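Local coordinates for protein DNA polymerase (Pyrobaculum calidifontis, PDB 5MDN) that probably catalyses template-directed DNA synthesis, adding deoxyribonucleotides from their triphosphates to a growing strand with release of diphosphate, as a family B polymerase, at residues 542-547 with 576-581; 425-430 with 583-588; 206-211 with 241-246; 182-187 with 237-242. All blocks are in the same frame, centred on the assembly; numbering follows the deposited sequence.

The four contacts form two pairs far apart in space, on opposite sides of the chain's centre. Contacts 3 and 4 come first in sequence and lie in the exonuclease domain, with centres about 6 Å apart. Both use helix 232-247 and share Ser241 and Glu242, and a probable hydrogen bond from Val186 to Asp208 joins them. Contacts 1 and 2 belong to the polymerase region, centres about 11 Å apart. Contact 1 falls between the two segments of contact 2 along the chain, and both involve helix 572-583 or the loop that leaves it. Contacts 1 and 3 have centres about 61 Å apart, consistent with separate editing and synthesis regions as in other family B polymerases.

Contact 1. Residues 542-547 with 576-581; sequences LLDVVE and VKYVEE
Tyr578 reaches across to Asp544, and CG2 of Val545 lies loosely beside the edge of its ring. The Tyr578 hydroxyl donates a hydrogen bond to the carboxylate, with OH 2.6 Å from OD1 of Asp544. The oxygen accepts through its syn lone pair, on the side of OD2. Ring and carboxylate planes are 3° apart, and OD1 lies in the ring plane at its edge. Asp544 has CG anti to the backbone N (chi1 177°), which swings the carboxylate out to the neighbouring helix. The other oxygen, OD2, has a long, weak ion pair with Arg582. The rest of the contact is apolar. CG1 of Val545 meets CG2 of Val579 at 3.9 Å, and the two side chains cross at about a right angle. CG2 of Val545 is 4.4 Å from CE2 of Tyr578. Phe421 and Leu575 touch Val545 as well, while Ile585 and Ile587 touch Val579, so the valines belong to a wider apolar layer. Tyr548 stacks on the Tyr578 ring. The segment axes approach to 11.0 Å at an angle of 142°, nearer antiparallel than parallel. Helices 528-551 and 572-583 are linked through strands 556-560 and 563-567 of an antiparallel sheet. This is helix-on-helix packing in the palm of a family B polymerase.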
loop_
_atom_site.group_PDB
_atom_site.type_symbol
_atom_site.label_atom_id
_atom_site.label_comp_id
_atom_site.label_asym_id
_atom_site.label_seq_id
_atom_site.Cartn_x
_atom_site.Cartn_y
_atom_site.Cartn_z
ATOM N N LEU A 542 -18.308 -18.725 -13.659
ATOM C CA LEU A 542 -18.928 -18.467 -12.363
ATOM C C LEU A 542 -20.389 -18.900 -12.367
ATOM O O LEU A 542 -20.851 -19.563 -11.432
ATOM C CB LEU A 542 -18.806 -16.988 -11.998
ATOM C CG LEU A 542 -17.503 -16.527 -11.347
ATOM C CD1 LEU A 542 -17.533 -15.025 -11.124
ATOM C CD2 LEU A 542 -17.268 -17.260 -10.036
ATOM N N LEU A 543 -21.130 -18.532 -13.418
ATOM C CA LEU A 543 -22.507 -18.998 -13.560
ATOM C C LEU A 543 -22.586 -20.519 -13.580
ATOM O O LEU A 543 -23.589 -21.096 -13.145
ATOM C CB LEU A 543 -23.133 -18.412 -14.826
ATOM C CG LEU A 543 -23.839 -17.059 -14.702
ATOM C CD1 LEU A 543 -22.853 -15.920 -14.510
ATOM C CD2 LEU A 543 -24.713 -16.805 -15.924
ATOM N N ASP A 544 -21.550 -21.184 -14.095
ATOM C CA ASP A 544 -21.508 -22.641 -14.040
ATOM C C ASP A 544 -21.371 -23.130 -12.603
ATOM O O ASP A 544 -22.031 -24.097 -12.205
ATOM C CB ASP A 544 -20.362 -23.164 -14.907
ATOM C CG ASP A 544 -20.210 -24.675 -14.832
ATOM O OD1 ASP A 544 -19.660 -25.175 -13.828
ATOM O OD2 ASP A 544 -20.648 -25.366 -15.778
ATOM N N VAL A 545 -20.513 -22.479 -11.811
ATOM C CA VAL A 545 -20.266 -22.943 -10.450
ATOM C C VAL A 545 -21.439 -22.613 -9.531
ATOM O O VAL A 545 -21.696 -23.338 -8.561
ATOM C CB VAL A 545 -18.942 -22.346 -9.934
ATOM C CG1 VAL A 545 -18.699 -22.715 -8.479
ATOM C CG2 VAL A 545 -17.781 -22.822 -10.791
ATOM N N VAL A 546 -22.194 -21.550 -9.824
ATOM C CA VAL A 546 -23.390 -21.276 -9.030
ATOM C C VAL A 546 -24.499 -22.264 -9.378
ATOM O O VAL A 546 -25.259 -22.695 -8.504
ATOM C CB VAL A 546 -23.845 -19.809 -9.189
ATOM C CG1 VAL A 546 -22.678 -18.858 -8.956
ATOM C CG2 VAL A 546 -24.497 -19.553 -10.541
ATOM N N GLU A 547 -24.612 -22.639 -10.656
ATOM C CA GLU A 547 -25.617 -23.621 -11.050
ATOM C C GLU A 547 -25.279 -25.003 -10.502
ATOM O O GLU A 547 -26.173 -25.738 -10.067
ATOM C CB GLU A 547 -25.750 -23.659 -12.572
ATOM C CG GLU A 547 -26.638 -24.778 -13.094
ATOM C CD GLU A 547 -28.049 -24.720 -12.536
ATOM O OE1 GLU A 547 -28.561 -23.602 -12.314
ATOM O OE2 GLU A 547 -28.646 -25.795 -12.316
ATOM N N VAL A 576 -15.796 -27.262 -3.947
ATOM C CA VAL A 576 -14.405 -26.871 -4.154
ATOM C C VAL A 576 -13.678 -27.913 -4.994
ATOM O O VAL A 576 -12.942 -27.579 -5.930
ATOM C CB VAL A 576 -13.705 -26.650 -2.801
ATOM C CG1 VAL A 576 -12.218 -26.395 -3.001
ATOM C CG2 VAL A 576 -14.352 -25.498 -2.050
ATOM N N LYS A 577 -13.873 -29.193 -4.669
ATOM C CA LYS A 577 -13.253 -30.257 -5.450
ATOM C C LYS A 577 -13.797 -30.293 -6.873
ATOM O O LYS A 577 -13.097 -30.732 -7.793
ATOM C CB LYS A 577 -13.450 -31.596 -4.738
ATOM C CG LYS A 577 -12.446 -32.668 -5.131
ATOM C CD LYS A 577 -12.535 -33.862 -4.191
ATOM C CE LYS A 577 -11.420 -34.859 -4.456
ATOM N NZ LYS A 577 -11.190 -35.744 -3.280
ATOM N N TYR A 578 -15.042 -29.848 -7.070
ATOM C CA TYR A 578 -15.601 -29.748 -8.416
ATOM C C TYR A 578 -14.835 -28.731 -9.255
ATOM O O TYR A 578 -14.441 -29.019 -10.390
ATOM C CB TYR A 578 -17.085 -29.380 -8.337
ATOM C CG TYR A 578 -17.699 -28.929 -9.646
ATOM C CD1 TYR A 578 -18.091 -29.849 -10.610
ATOM C CD2 TYR A 578 -17.910 -27.580 -9.905
ATOM C CE1 TYR A 578 -18.659 -29.436 -11.804
ATOM C CE2 TYR A 578 -18.478 -27.160 -11.091
ATOM C CZ TYR A 578 -18.852 -28.091 -12.038
ATOM O OH TYR A 578 -19.418 -27.674 -13.221
ATOM N N VAL A 579 -14.610 -27.533 -8.706
ATOM C CA VAL A 579 -13.957 -26.471 -9.470
ATOM C C VAL A 579 -12.529 -26.858 -9.834
ATOM O O VAL A 579 -12.026 -26.477 -10.899
ATOM C CB VAL A 579 -14.004 -25.146 -8.682
ATOM C CG1 VAL A 579 -13.398 -24.013 -9.497
ATOM C CG2 VAL A 579 -15.434 -24.809 -8.295
ATOM N N GLU A 580 -11.854 -27.622 -8.972
ATOM C CA GLU A 580 -10.521 -28.108 -9.309
ATOM C C GLU A 580 -10.579 -29.107 -10.461
ATOM O O GLU A 580 -9.847 -28.975 -11.448
ATOM C CB GLU A 580 -9.864 -28.734 -8.080
ATOM C CG GLU A 580 -8.341 -28.615 -8.042
ATOM C CD GLU A 580 -7.662 -29.263 -9.235
ATOM O OE1 GLU A 580 -7.710 -30.506 -9.341
ATOM O OE2 GLU A 580 -7.084 -28.526 -10.066
ATOM N N GLU A 581 -11.432 -30.126 -10.345
ATOM C CA GLU A 581 -11.501 -31.157 -11.376
ATOM C C GLU A 581 -12.091 -30.609 -12.673
ATOM O O GLU A 581 -11.602 -30.920 -13.765
ATOM C CB GLU A 581 -12.304 -32.351 -10.863
ATOM C CG GLU A 581 -11.599 -33.114 -9.749
ATOM C CD GLU A 581 -12.380 -34.322 -9.273
ATOM O OE1 GLU A 581 -13.467 -34.586 -9.826
ATOM O OE2 GLU A 581 -11.905 -35.010 -8.342
#

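Contact 2. Residues 425-430 with 583-588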
loop_
_atom_site.group_PDB
_atom_site.type_symbol
_atom_site.label_atom_id
_atom_site.label_comp_id
_atom_site.label_asym_id
_atom_site.label_seq_id
_atom_site.Cartn_x
_atom_site.Cartn_y
_atom_site.Cartn_z
ATOM N N TYR A 425 -8.174 -15.855 -12.614
ATOM C CA TYR A 425 -7.763 -14.946 -13.677
ATOM C C TYR A 425 -6.449 -15.357 -14.339
ATOM O O TYR A 425 -6.354 -15.309 -15.573
ATOM C CB TYR A 425 -7.671 -13.519 -13.139
ATOM C CG TYR A 425 -8.994 -13.010 -12.641
ATOM C CD1 TYR A 425 -9.979 -12.606 -13.532
ATOM C CD2 TYR A 425 -9.271 -12.954 -11.282
ATOM C CE1 TYR A 425 -11.195 -12.149 -13.086
ATOM C CE2 TYR A 425 -10.485 -12.498 -10.825
ATOM C CZ TYR A 425 -11.441 -12.098 -11.733
ATOM O OH TYR A 425 -12.649 -11.643 -11.278
ATOM N N PRO A 426 -5.409 -15.749 -13.589
ATOM C CA PRO A 426 -4.236 -16.325 -14.272
ATOM C C PRO A 426 -4.576 -17.561 -15.082
ATOM O O PRO A 426 -4.083 -17.715 -16.207
ATOM C CB PRO A 426 -3.278 -16.641 -13.115
ATOM C CG PRO A 426 -3.658 -15.687 -12.048
ATOM C CD PRO A 426 -5.149 -15.557 -12.149
ATOM N N ASN A 427 -5.405 -18.455 -14.532
ATOM C CA ASN A 427 -5.843 -19.638 -15.269
ATOM C C ASN A 427 -6.482 -19.258 -16.600
ATOM O O ASN A 427 -6.129 -19.806 -17.650
ATOM C CB ASN A 427 -6.826 -20.448 -14.424
ATOM C CG ASN A 427 -6.215 -21.716 -13.870
ATOM O OD1 ASN A 427 -5.105 -21.704 -13.335
ATOM N ND2 ASN A 427 -6.934 -22.825 -14.004
ATOM N N ILE A 428 -7.445 -18.334 -16.567
ATOM C CA ILE A 428 -8.118 -17.895 -17.788
ATOM C C ILE A 428 -7.105 -17.361 -18.797
ATOM O O ILE A 428 -7.139 -17.706 -19.985
ATOM C CB ILE A 428 -9.191 -16.846 -17.452
ATOM C CG1 ILE A 428 -10.504 -17.538 -17.090
ATOM C CG2 ILE A 428 -9.408 -15.893 -18.619
ATOM C CD1 ILE A 428 -11.503 -16.625 -16.439
ATOM N N MET A 429 -6.186 -16.507 -18.338
ATOM C CA MET A 429 -5.250 -15.866 -19.255
ATOM C C MET A 429 -4.203 -16.842 -19.780
ATOM O O MET A 429 -3.731 -16.687 -20.912
ATOM C CB MET A 429 -4.587 -14.673 -18.567
ATOM C CG MET A 429 -5.537 -13.504 -18.351
ATOM S SD MET A 429 -4.746 -12.043 -17.656
ATOM C CE MET A 429 -4.459 -12.576 -15.971
ATOM N N MET A 430 -3.814 -17.837 -18.981
ATOM C CA MET A 430 -2.874 -18.843 -19.468
ATOM C C MET A 430 -3.561 -19.849 -20.386
ATOM O O MET A 430 -3.067 -20.139 -21.479
ATOM C CB MET A 430 -2.200 -19.565 -18.298
ATOM C CG MET A 430 -1.171 -18.731 -17.552
ATOM S SD MET A 430 -0.486 -19.560 -16.103
ATOM C CE MET A 430 -1.951 -19.808 -15.105
ATOM N N HIS A 583 -12.596 -27.170 -13.633
ATOM C CA HIS A 583 -12.010 -25.961 -14.187
ATOM C C HIS A 583 -10.510 -25.833 -13.954
ATOM O O HIS A 583 -9.897 -24.908 -14.499
ATOM C CB HIS A 583 -12.729 -24.729 -13.619
ATOM C CG HIS A 583 -14.123 -24.561 -14.137
ATOM N ND1 HIS A 583 -15.237 -24.697 -13.336
ATOM C CD2 HIS A 583 -14.586 -24.284 -15.379
ATOM C CE1 HIS A 583 -16.324 -24.501 -14.060
ATOM N NE2 HIS A 583 -15.957 -24.248 -15.304
ATOM N N GLY A 584 -9.905 -26.725 -13.174
ATOM C CA GLY A 584 -8.481 -26.625 -12.912
ATOM C C GLY A 584 -8.091 -25.412 -12.100
ATOM O O GLY A 584 -6.978 -24.902 -12.256
ATOM N N ILE A 585 -8.981 -24.935 -11.234
ATOM C CA ILE A 585 -8.753 -23.736 -10.437
ATOM C C ILE A 585 -8.735 -24.138 -8.970
ATOM O O ILE A 585 -9.635 -24.851 -8.508
ATOM C CB ILE A 585 -9.831 -22.670 -10.702
ATOM C CG1 ILE A 585 -9.771 -22.207 -12.159
ATOM C CG2 ILE A 585 -9.658 -21.484 -9.768
ATOM C CD1 ILE A 585 -10.906 -21.300 -12.561
ATOM N N GLU A 586 -7.720 -23.680 -8.241
ATOM C CA GLU A 586 -7.630 -23.939 -6.809
ATOM C C GLU A 586 -8.455 -22.908 -6.048
ATOM O O GLU A 586 -8.180 -21.705 -6.121
ATOM C CB GLU A 586 -6.175 -23.909 -6.351
ATOM C CG GLU A 586 -5.958 -24.473 -4.958
ATOM C CD GLU A 586 -4.541 -24.267 -4.462
ATOM O OE1 GLU A 586 -3.695 -23.799 -5.253
ATOM O OE2 GLU A 586 -4.271 -24.576 -3.282
ATOM N N ILE A 587 -9.464 -23.378 -5.321
ATOM C CA ILE A 587 -10.327 -22.525 -4.513
ATOM C C ILE A 587 -10.031 -22.783 -3.042
ATOM O O ILE A 587 -9.812 -23.931 -2.636
ATOM C CB ILE A 587 -11.816 -22.775 -4.835
ATOM C CG1 ILE A 587 -12.107 -22.468 -6.305
ATOM C CG2 ILE A 587 -12.717 -21.943 -3.932
ATOM C CD1 ILE A 587 -11.750 -21.060 -6.729
ATOM N N LYS A 588 -10.029 -21.715 -2.246
ATOM C CA LYS A 588 -9.757 -21.809 -0.819
ATOM C C LYS A 588 -10.731 -20.924 -0.057
ATOM O O LYS A 588 -11.120 -19.851 -0.525
ATOM C CB LYS A 588 -8.314 -21.404 -0.476
ATOM C CG LYS A 588 -7.912 -21.709 0.970
ATOM C CD LYS A 588 -6.415 -21.546 1.216
ATOM C CE LYS A 588 -5.606 -22.536 0.398
ATOM N NZ LYS A 588 -5.954 -23.936 0.773
#
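Asn427 carries this contact from helix 424-431 to the loop after helix 572-583. The close part is its amide nitrogen. ND2 donates to the carbonyl O of Gly584 at 2.7 Å, with a bent N-H...O angle of 137°. The donor sits above the carbonyl plane, and the oxygen is tilted from the amide plane of Asn427. Beside this bond, CG1 of Ile585 lies 3.4 Å from ND2 of Asn427. The Ile585 and Asn427 side chains cross obliquely, and Ile585 is buried, also touching Val579. The looser side is open to solvent. Gly584 as a residue is exposed, with positive phi where the chain leaves the helix. Beyond Ile585 the chain turns away from the contact at Glu586, which is likewise exposed and forms a salt bridge with Arg484. His583 adds little here and packs against helix 528-551. One side-chain N-H to a main-chain carbonyl thus joins the two segments, which ties the helix to the loop backbone without using any charge.

Contact 3. Residues 206-211 with 241-246; sequences RDDRRV and SERAKA
The Arg243 guanidinium and the Asp208 carboxylate meet edge to edge, their planes 25° apart. The carboxylate carbon CG of Asp208 lies in the guanidinium plane, at the edge formed by NE and NH2. Two bonds make a side-on salt bridge. NE of Arg243 donates to OD2 of Asp208 at 2.7 Å, through the syn lone pair of that oxygen. NH2 of Arg243 donates to OD1 of Asp208, also at 2.7 Å and on the syn side, but 22° out of the carboxylate plane. Both bonds are nearly straight, at 167°. The Arg243 chain bends at chi2, which turns the NE edge toward the acid. The pair is buried in the exonuclease domain, whose family belongs to the RNase H clan. It joins helix 232-247 to Asp208, at the N-cap position of helix 209-222, although the Asp208 side chain makes no capping bond. Both groups have further partners. NH1 of Arg243 donates to the carbonyl of Pro181, and OD2 of Asp208 accepts from the backbone N of Val186. Pro185 packs against both side chains. A leucine in place of Arg243 would probably leave the buried Asp208 carboxylate without its countercharge and the Pro181 carbonyl without this donor. The Arg243 side chain is about 10 Å from that of Asp236, seen to bind magnesium in this protein but not in this model.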
loop_
_atom_site.group_PDB
_atom_site.type_symbol
_atom_site.label_atom_id
_atom_site.label_comp_id
_atom_site.label_asym_id
_atom_site.label_seq_id
_atom_site.Cartn_x
_atom_site.Cartn_y
_atom_site.Cartn_z
ATOM N N ARG A 206 9.601 22.352 26.251
ATOM C CA ARG A 206 9.537 23.080 24.973
ATOM C C ARG A 206 10.870 23.182 24.236
ATOM O O ARG A 206 10.957 23.959 23.275
ATOM C CB ARG A 206 8.968 24.497 25.119
ATOM C CG ARG A 206 7.668 24.549 25.891
ATOM C CD ARG A 206 6.554 23.888 25.114
ATOM N NE ARG A 206 5.923 24.843 24.212
ATOM C CZ ARG A 206 4.792 25.479 24.492
ATOM N NH1 ARG A 206 4.173 25.241 25.640
ATOM N NH2 ARG A 206 4.279 26.344 23.627
ATOM N N ASP A 207 11.905 22.446 24.636
ATOM C CA ASP A 207 13.178 22.440 23.921
ATOM C C ASP A 207 13.538 21.000 23.589
ATOM O O ASP A 207 13.677 20.170 24.494
ATOM C CB ASP A 207 14.295 23.098 24.734
ATOM C CG ASP A 207 15.628 23.095 23.997
ATOM O OD1 ASP A 207 15.759 23.850 23.008
ATOM O OD2 ASP A 207 16.542 22.346 24.407
ATOM N N ASP A 208 13.731 20.713 22.304
ATOM C CA ASP A 208 13.811 19.347 21.807
ATOM C C ASP A 208 15.124 19.095 21.075
ATOM O O ASP A 208 15.171 18.378 20.071
ATOM C CB ASP A 208 12.622 19.029 20.908
ATOM C CG ASP A 208 12.400 20.075 19.845
ATOM O OD1 ASP A 208 12.608 21.272 20.138
ATOM O OD2 ASP A 208 12.008 19.702 18.719
ATOM N N ARG A 209 16.211 19.700 21.559
ATOM C CA ARG A 209 17.527 19.394 21.007
ATOM C C ARG A 209 18.033 18.043 21.495
ATOM O O ARG A 209 18.638 17.290 20.725
ATOM C CB ARG A 209 18.531 20.482 21.383
ATOM C CG ARG A 209 18.234 21.865 20.838
ATOM C CD ARG A 209 19.276 22.861 21.329
ATOM N NE ARG A 209 19.242 24.131 20.611
ATOM C CZ ARG A 209 19.981 24.403 19.540
ATOM N NH1 ARG A 209 20.820 23.493 19.061
ATOM N NH2 ARG A 209 19.889 25.589 18.952
ATOM N N ARG A 210 17.805 17.732 22.775
ATOM C CA ARG A 210 18.279 16.472 23.343
ATOM C C ARG A 210 17.679 15.253 22.651
ATOM O O ARG A 210 18.336 14.209 22.566
ATOM C CB ARG A 210 17.966 16.419 24.841
ATOM C CG ARG A 210 16.502 16.674 25.191
ATOM C CD ARG A 210 16.301 16.848 26.697
ATOM N NE ARG A 210 16.502 15.588 27.418
ATOM C CZ ARG A 210 16.495 15.466 28.742
ATOM N NH1 ARG A 210 16.301 16.530 29.510
ATOM N NH2 ARG A 210 16.689 14.275 29.296
ATOM N N VAL A 211 16.440 15.354 22.161
ATOM C CA VAL A 211 15.753 14.181 21.626
ATOM C C VAL A 211 16.191 13.894 20.192
ATOM O O VAL A 211 16.462 12.742 19.835
ATOM C CB VAL A 211 14.226 14.358 21.736
ATOM C CG1 VAL A 211 13.793 15.703 21.185
ATOM C CG2 VAL A 211 13.509 13.237 21.003
ATOM N N SER A 241 12.409 16.069 9.588
ATOM C CA SER A 241 13.249 16.723 8.588
ATOM C C SER A 241 13.185 18.240 8.725
ATOM O O SER A 241 14.220 18.915 8.781
ATOM C CB SER A 241 12.825 16.290 7.185
ATOM O OG SER A 241 13.480 17.060 6.191
ATOM N N GLU A 242 11.974 18.796 8.769
ATOM C CA GLU A 242 11.822 20.242 8.862
ATOM C C GLU A 242 12.082 20.757 10.274
ATOM O O GLU A 242 12.499 21.910 10.441
ATOM C CB GLU A 242 10.426 20.647 8.388
ATOM C CG GLU A 242 10.183 20.348 6.914
ATOM C CD GLU A 242 8.753 20.608 6.485
ATOM O OE1 GLU A 242 8.163 21.605 6.952
ATOM O OE2 GLU A 242 8.219 19.812 5.680
ATOM N N ARG A 243 11.842 19.933 11.299
ATOM C CA ARG A 243 12.174 20.339 12.662
ATOM C C ARG A 243 13.683 20.394 12.869
ATOM O O ARG A 243 14.191 21.318 13.517
ATOM C CB ARG A 243 11.533 19.386 13.672
ATOM C CG ARG A 243 11.749 19.779 15.131
ATOM C CD ARG A 243 11.139 21.136 15.431
ATOM N NE ARG A 243 11.316 21.541 16.823
ATOM C CZ ARG A 243 10.998 22.744 17.293
ATOM N NH1 ARG A 243 10.487 23.661 16.483
ATOM N NH2 ARG A 243 11.189 23.031 18.574
ATOM N N ALA A 244 14.414 19.411 12.337
ATOM C CA ALA A 244 15.864 19.385 12.506
ATOM C C ALA A 244 16.530 20.583 11.844
ATOM O O ALA A 244 17.599 21.021 12.284
ATOM C CB ALA A 244 16.437 18.085 11.943
ATOM N N LYS A 245 15.923 21.116 10.783
ATOM C CA LYS A 245 16.450 22.323 10.158
ATOM C C LYS A 245 16.249 23.538 11.056
ATOM O O LYS A 245 17.165 24.350 11.236
ATOM C CB LYS A 245 15.775 22.542 8.803
ATOM C CG LYS A 245 16.081 21.475 7.764
ATOM C CD LYS A 245 15.496 21.858 6.409
ATOM C CE LYS A 245 15.593 20.718 5.404
ATOM N NZ LYS A 245 17.007 20.356 5.101
ATOM N N ALA A 246 15.046 23.682 11.619
ATOM C CA ALA A 246 14.733 24.841 12.448
ATOM C C ALA A 246 15.621 24.911 13.687
ATOM O O ALA A 246 16.001 26.002 14.125
ATOM C CB ALA A 246 13.258 24.812 12.846
#

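Contact 4. Residues 182-187 with 237-242; sequences LRDPVV and WPYLSE
The exonuclease domain packs helix 232-247 against the start of strand 186-193 here, with Tyr239 as the main bridge. Its hydroxyl donates to the carbonyl O of Asp184, OH to O 2.8 Å. The donor lies above the carbonyl plane, whereas the oxygen lies in the plane of the Tyr239 ring, at its edge. CG of Tyr239 is anti to the backbone N (chi1 -159°), which carries the ring out to the loop. Val186 supplies the apolar part. Its CG2 lies 4.0 Å from CE1 of Tyr239 and packs equally close to CD2 of Leu240. The carboxylate of Asp184 instead forms a salt bridge with Arg176. A phenylalanine at Tyr239 would probably keep the ring packing but leave the buried Asp184 carbonyl without this donor. The side chains of Leu240 and Asp236 are about 5 Å apart. This is helix-on-sheet packing in the RNase H-like fold, close to Asp236 and Asp169, magnesium-binding residues, without the ion in this model, that are probably part of the exonuclease site.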
loop_
_atom_site.group_PDB
_atom_site.type_symbol
_atom_site.label_atom_id
_atom_site.label_comp_id
_atom_site.label_asym_id
_atom_site.label_seq_id
_atom_site.Cartn_x
_atom_site.Cartn_y
_atom_site.Cartn_z
ATOM N N LEU A 182 8.283 24.752 12.881
ATOM C CA LEU A 182 9.117 25.922 13.142
ATOM C C LEU A 182 9.208 26.263 14.628
ATOM O O LEU A 182 10.235 26.791 15.069
ATOM C CB LEU A 182 8.603 27.118 12.344
ATOM C CG LEU A 182 8.720 26.934 10.830
ATOM C CD1 LEU A 182 7.938 28.006 10.093
ATOM C CD2 LEU A 182 10.183 26.938 10.419
ATOM N N ARG A 183 8.164 25.978 15.416
ATOM C CA ARG A 183 8.208 26.266 16.851
ATOM C C ARG A 183 7.743 25.096 17.712
ATOM O O ARG A 183 8.264 24.905 18.816
ATOM C CB ARG A 183 7.397 27.528 17.195
ATOM C CG ARG A 183 6.175 27.792 16.344
ATOM C CD ARG A 183 5.892 29.297 16.247
ATOM N NE ARG A 183 5.871 29.966 17.550
ATOM C CZ ARG A 183 5.627 31.265 17.719
ATOM N NH1 ARG A 183 5.381 32.037 16.669
ATOM N NH2 ARG A 183 5.627 31.793 18.936
ATOM N N ASP A 184 6.781 24.305 17.243
ATOM C CA ASP A 184 6.243 23.223 18.073
ATOM C C ASP A 184 7.259 22.092 18.187
ATOM O O ASP A 184 7.668 21.532 17.162
ATOM C CB ASP A 184 4.936 22.694 17.492
ATOM C CG ASP A 184 3.898 23.779 17.312
ATOM O OD1 ASP A 184 4.075 24.633 16.418
ATOM O OD2 ASP A 184 2.901 23.776 18.065
ATOM N N PRO A 185 7.688 21.727 19.393
ATOM C CA PRO A 185 8.791 20.775 19.546
ATOM C C PRO A 185 8.343 19.319 19.524
ATOM O O PRO A 185 7.192 18.981 19.805
ATOM C CB PRO A 185 9.355 21.141 20.924
ATOM C CG PRO A 185 8.154 21.584 21.686
ATOM C CD PRO A 185 7.285 22.312 20.684
ATOM N N VAL A 186 9.297 18.453 19.181
ATOM C CA VAL A 186 9.107 17.008 19.290
ATOM C C VAL A 186 9.182 16.634 20.769
ATOM O O VAL A 186 10.257 16.664 21.373
ATOM C CB VAL A 186 10.143 16.236 18.466
ATOM C CG1 VAL A 186 10.032 14.740 18.729
ATOM C CG2 VAL A 186 9.969 16.530 16.983
ATOM N N VAL A 187 8.036 16.287 21.354
ATOM C CA VAL A 187 7.945 16.122 22.802
ATOM C C VAL A 187 8.559 14.796 23.245
ATOM O O VAL A 187 9.346 14.749 24.197
ATOM C CB VAL A 187 6.477 16.262 23.253
ATOM C CG1 VAL A 187 6.118 15.229 24.312
ATOM C CG2 VAL A 187 6.214 17.673 23.767
ATOM N N TRP A 237 8.745 11.478 9.347
ATOM C CA TRP A 237 9.918 11.943 8.607
ATOM C C TRP A 237 9.770 13.371 8.095
ATOM O O TRP A 237 10.710 14.164 8.279
ATOM C CB TRP A 237 10.247 10.972 7.468
ATOM C CG TRP A 237 10.907 9.700 7.920
ATOM C CD1 TRP A 237 10.501 8.426 7.648
ATOM C CD2 TRP A 237 12.091 9.581 8.721
ATOM N NE1 TRP A 237 11.356 7.523 8.230
ATOM C CE2 TRP A 237 12.340 8.205 8.895
ATOM C CE3 TRP A 237 12.962 10.503 9.310
ATOM C CZ2 TRP A 237 13.424 7.730 9.632
ATOM C CZ3 TRP A 237 14.037 10.029 10.041
ATOM C CH2 TRP A 237 14.258 8.656 10.195
ATOM N N PRO A 238 8.668 13.769 7.446
ATOM C CA PRO A 238 8.540 15.186 7.060
ATOM C C PRO A 238 8.651 16.147 8.230
ATOM O O PRO A 238 9.182 17.252 8.063
ATOM C CB PRO A 238 7.153 15.253 6.408
ATOM C CG PRO A 238 6.876 13.877 5.951
ATOM C CD PRO A 238 7.553 12.957 6.919
ATOM N N TYR A 239 8.162 15.768 9.412
ATOM C CA TYR A 239 8.241 16.666 10.559
ATOM C C TYR A 239 9.665 16.750 11.096
ATOM O O TYR A 239 10.201 17.849 11.288
ATOM C CB TYR A 239 7.281 16.213 11.656
ATOM C CG TYR A 239 6.938 17.322 12.620
ATOM C CD1 TYR A 239 7.718 17.557 13.743
ATOM C CD2 TYR A 239 5.846 18.148 12.392
ATOM C CE1 TYR A 239 7.414 18.577 14.621
ATOM C CE2 TYR A 239 5.533 19.171 13.264
ATOM C CZ TYR A 239 6.320 19.383 14.376
ATOM O OH TYR A 239 6.008 20.401 15.246
ATOM N N LEU A 240 10.293 15.599 11.354
ATOM C CA LEU A 240 11.660 15.601 11.869
ATOM C C LEU A 240 12.622 16.267 10.891
ATOM O O LEU A 240 13.563 16.951 11.307
ATOM C CB LEU A 240 12.115 14.177 12.181
ATOM C CG LEU A 240 11.460 13.511 13.391
ATOM C CD1 LEU A 240 11.586 11.997 13.308
ATOM C CD2 LEU A 240 12.060 14.038 14.685
ATOM N N SER A 241 12.409 16.069 9.588
ATOM C CA SER A 241 13.249 16.723 8.588
ATOM C C SER A 241 13.185 18.240 8.725
ATOM O O SER A 241 14.220 18.915 8.781
ATOM C CB SER A 241 12.825 16.290 7.185
ATOM O OG SER A 241 13.480 17.060 6.191
ATOM N N GLU A 242 11.974 18.796 8.769
ATOM C CA GLU A 242 11.822 20.242 8.862
ATOM C C GLU A 242 12.082 20.757 10.274
ATOM O O GLU A 242 12.499 21.910 10.441
ATOM C CB GLU A 242 10.426 20.647 8.388
ATOM C CG GLU A 242 10.183 20.348 6.914
ATOM C CD GLU A 242 8.753 20.608 6.485
ATOM O OE1 GLU A 242 8.163 21.605 6.952
ATOM O OE2 GLU A 242 8.219 19.812 5.680
#